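Local coordinates for protein maleate cis-trans isomerase (Pseudomonas putida, PDB 4FQ5) that probably catalyses the cis-trans isomerisation of the double bond of maleate to give fumarate, and works as a homodimer, at residues G31-S36 against R86-L91. The protein carries 1 engineered substitution. Sequence-based numbering, arbitrary orientation.
Sequences GQIVPS and RCALEL
I33 and G31, on strand 31-35, lie against C87 and L91 of helix 86-91. The two axes come within 8.9 Å, and their N-to-C directions are 148° apart, so strand and helix run roughly antiparallel. G31 CA lies opposite L91 CA at 6.2 Å, and I33 CA opposite C87 CA at 6.3 Å. The contact is buried and apolar. I33 reaches the helix with both branches. Its CG2 meets C87 CB at 3.6 Å, with the sulfur a little farther off. Its CG1 branch, turned to the side of its own backbone N (chi1 -57°), touches L91 CD1 at 3.7 Å. The terminal CD1 of I33 ends over A88, 4.2 Å from the backbone N of that residue. L91 points at the strand, and its CD1 lies 3.6 Å from Q32 O. Glycine at G31 lets this methyl come close to the backbone there. An alanine in place of I33 would probably leave C87 and A88 without their apolar partner on the strand, and L91 with backbone contacts alone. On the helix, E90 OE2 sits in the R86 guanidinium plane. R86 NH2 salt-bridges it at 2.9 Å, syn but 34° out of the carboxylate plane. This is helix-on-sheet packing in a parallel alpha/beta domain. Strand 27-35 runs between 59-67 and 98-101. Helix 84-92 covers one face, with C87 and L91 also touching S65. A88 faces helix 114-128. Q32 and V34 pack on helix 41-52, on the opposite face. The strand ends at P35, which touches the bound maleic acid. Beyond it, S36 OG is hydrogen-bonded to D93 OD2 of the second subunit.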
ATOM      1  N   GLY A  31      10.141  15.621  -8.725  1.00 24.25           N
ATOM      2  CA  GLY A  31      11.473  16.091  -8.339  1.00 23.51           C
ATOM      3  C   GLY A  31      11.366  17.039  -7.167  1.00 23.59           C
ATOM      4  O   GLY A  31      10.461  17.872  -7.125  1.00 23.29           O
ATOM      5  N   GLN A  32      12.279  16.906  -6.205  1.00 23.36           N
ATOM      6  CA  GLN A  32      12.272  17.773  -5.030  1.00 23.77           C
ATOM      7  C   GLN A  32      13.638  18.405  -4.772  1.00 23.18           C
ATOM      8  O   GLN A  32      14.631  17.702  -4.601  1.00 22.65           O
ATOM      9  CB  GLN A  32      11.774  17.016  -3.788  1.00 24.24           C
ATOM     10  CG  GLN A  32      10.400  16.383  -3.981  1.00 25.71           C
ATOM     11  CD  GLN A  32       9.663  16.150  -2.678  1.00 27.41           C
ATOM     12  OE1 GLN A  32       9.860  15.130  -2.004  1.00 27.63           O
ATOM     13  NE2 GLN A  32       8.783  17.086  -2.327  1.00 27.56           N
ATOM     14  N   ILE A  33      13.678  19.736  -4.755  1.00 22.95           N
ATOM     15  CA  ILE A  33      14.891  20.460  -4.350  1.00 23.04           C
ATOM     16  C   ILE A  33      14.799  20.718  -2.846  1.00 22.54           C
ATOM     17  O   ILE A  33      14.000  21.539  -2.406  1.00 22.77           O
ATOM     18  CB  ILE A  33      15.054  21.800  -5.117  1.00 23.43           C
ATOM     19  CG1 ILE A  33      15.084  21.557  -6.634  1.00 24.15           C
ATOM     20  CG2 ILE A  33      16.306  22.541  -4.649  1.00 23.61           C
ATOM     21  CD1 ILE A  33      14.952  22.818  -7.470  1.00 24.67           C
ATOM     22  N   VAL A  34      15.613  20.010  -2.064  1.00 22.95           N
ATOM     23  CA  VAL A  34      15.487  20.050  -0.602  1.00 23.04           C
ATOM     24  C   VAL A  34      16.767  20.534   0.075  1.00 23.48           C
ATOM     25  O   VAL A  34      17.866  20.238  -0.405  1.00 23.69           O
ATOM     26  CB  VAL A  34      15.058  18.677   0.001  1.00 23.41           C
ATOM     27  CG1 VAL A  34      13.743  18.199  -0.602  1.00 23.43           C
ATOM     28  CG2 VAL A  34      16.131  17.613  -0.196  1.00 23.82           C
ATOM     29  N   PRO A  35      16.629  21.275   1.197  1.00 23.50           N
ATOM     30  CA  PRO A  35      17.792  21.536   2.044  1.00 23.65           C
ATOM     31  C   PRO A  35      18.448  20.216   2.424  1.00 23.87           C
ATOM     32  O   PRO A  35      17.749  19.223   2.637  1.00 24.04           O
ATOM     33  CB  PRO A  35      17.180  22.202   3.284  1.00 23.70           C
ATOM     34  CG  PRO A  35      15.951  22.869   2.772  1.00 23.12           C
ATOM     35  CD  PRO A  35      15.414  21.943   1.710  1.00 23.15           C
ATOM     36  N   SER A  36      19.775  20.186   2.494  1.00 24.69           N
ATOM     37  CA  SER A  36      20.485  18.927   2.741  1.00 24.74           C
ATOM     38  C   SER A  36      20.045  18.239   4.049  1.00 25.26           C
ATOM     39  O   SER A  36      19.939  17.006   4.110  1.00 24.65           O
ATOM     40  CB  SER A  36      21.996  19.155   2.740  1.00 25.74           C
ATOM     41  OG  SER A  36      22.380  20.007   3.808  1.00 26.38           O
ATOM     42  N   ARG A  86      21.928  24.681  -9.931  1.00 30.61           N
ATOM     43  CA  ARG A  86      22.577  23.370  -9.944  1.00 30.17           C
ATOM     44  C   ARG A  86      21.555  22.256  -9.686  1.00 28.76           C
ATOM     45  O   ARG A  86      21.530  21.251 -10.400  1.00 28.01           O
ATOM     46  CB  ARG A  86      23.721  23.292  -8.917  1.00 31.02           C
ATOM     47  CG  ARG A  86      24.298  21.885  -8.760  1.00 31.96           C
ATOM     48  CD  ARG A  86      25.396  21.747  -7.705  1.00 33.30           C
ATOM     49  NE  ARG A  86      24.996  22.076  -6.330  1.00 33.73           N
ATOM     50  CZ  ARG A  86      24.289  21.295  -5.505  1.00 34.65           C
ATOM     51  NH1 ARG A  86      24.016  21.725  -4.274  1.00 35.14           N
ATOM     52  NH2 ARG A  86      23.837  20.099  -5.887  1.00 34.13           N
ATOM     53  N   CYS A  87      20.717  22.452  -8.669  1.00 27.97           N
ATOM     54  CA  CYS A  87      19.708  21.457  -8.282  1.00 27.41           C
ATOM     55  C   CYS A  87      18.679  21.210  -9.387  1.00 26.75           C
ATOM     56  O   CYS A  87      18.320  20.059  -9.651  1.00 26.27           O
ATOM     57  CB  CYS A  87      19.028  21.854  -6.960  1.00 26.78           C
ATOM     58  SG  CYS A  87      20.113  21.779  -5.501  1.00 27.79           S
ATOM     59  N   ALA A  88      18.212  22.284 -10.032  1.00 26.33           N
ATOM     60  CA  ALA A  88      17.280  22.163 -11.159  1.00 26.60           C
ATOM     61  C   ALA A  88      17.908  21.474 -12.376  1.00 27.12           C
ATOM     62  O   ALA A  88      17.230  20.721 -13.079  1.00 26.86           O
ATOM     63  CB  ALA A  88      16.708  23.521 -11.544  1.00 26.55           C
ATOM     64  N   LEU A  89      19.194  21.743 -12.628  1.00 27.66           N
ATOM     65  CA  LEU A  89      19.947  21.011 -13.651  1.00 28.23           C
ATOM     66  C   LEU A  89      20.023  19.528 -13.299  1.00 28.00           C
ATOM     67  O   LEU A  89      19.808  18.672 -14.153  1.00 29.08           O
ATOM     68  CB  LEU A  89      21.367  21.576 -13.822  1.00 28.70           C
ATOM     69  CG  LEU A  89      21.523  22.887 -14.604  1.00 29.53           C
ATOM     70  CD1 LEU A  89      22.870  23.546 -14.321  1.00 29.90           C
ATOM     71  CD2 LEU A  89      21.332  22.667 -16.102  1.00 30.07           C
ATOM     72  N   GLU A  90      20.324  19.233 -12.037  1.00 27.84           N
ATOM     73  CA  GLU A  90      20.416  17.852 -11.568  1.00 28.11           C
ATOM     74  C   GLU A  90      19.115  17.076 -11.780  1.00 27.47           C
ATOM     75  O   GLU A  90      19.130  15.943 -12.269  1.00 27.86           O
ATOM     76  CB  GLU A  90      20.875  17.794 -10.100  1.00 27.92           C
ATOM     77  CG  GLU A  90      22.360  18.095  -9.934  1.00 29.50           C
ATOM     78  CD  GLU A  90      22.825  18.203  -8.489  1.00 30.36           C
ATOM     79  OE1 GLU A  90      22.027  17.962  -7.557  1.00 30.29           O
ATOM     80  OE2 GLU A  90      24.014  18.532  -8.284  1.00 30.60           O
ATOM     81  N   LEU A  91      17.992  17.702 -11.450  1.00 26.69           N
ATOM     82  CA  LEU A  91      16.702  17.024 -11.531  1.00 26.16           C
ATOM     83  C   LEU A  91      16.138  16.978 -12.947  1.00 26.44           C
ATOM     84  O   LEU A  91      15.459  16.010 -13.303  1.00 26.99           O
ATOM     85  CB  LEU A  91      15.698  17.623 -10.533  1.00 25.18           C
ATOM     86  CG  LEU A  91      16.019  17.337  -9.054  1.00 24.81           C
ATOM     87  CD1 LEU A  91      15.112  18.139  -8.136  1.00 24.65           C
ATOM     88  CD2 LEU A  91      15.926  15.846  -8.741  1.00 24.47           C
TER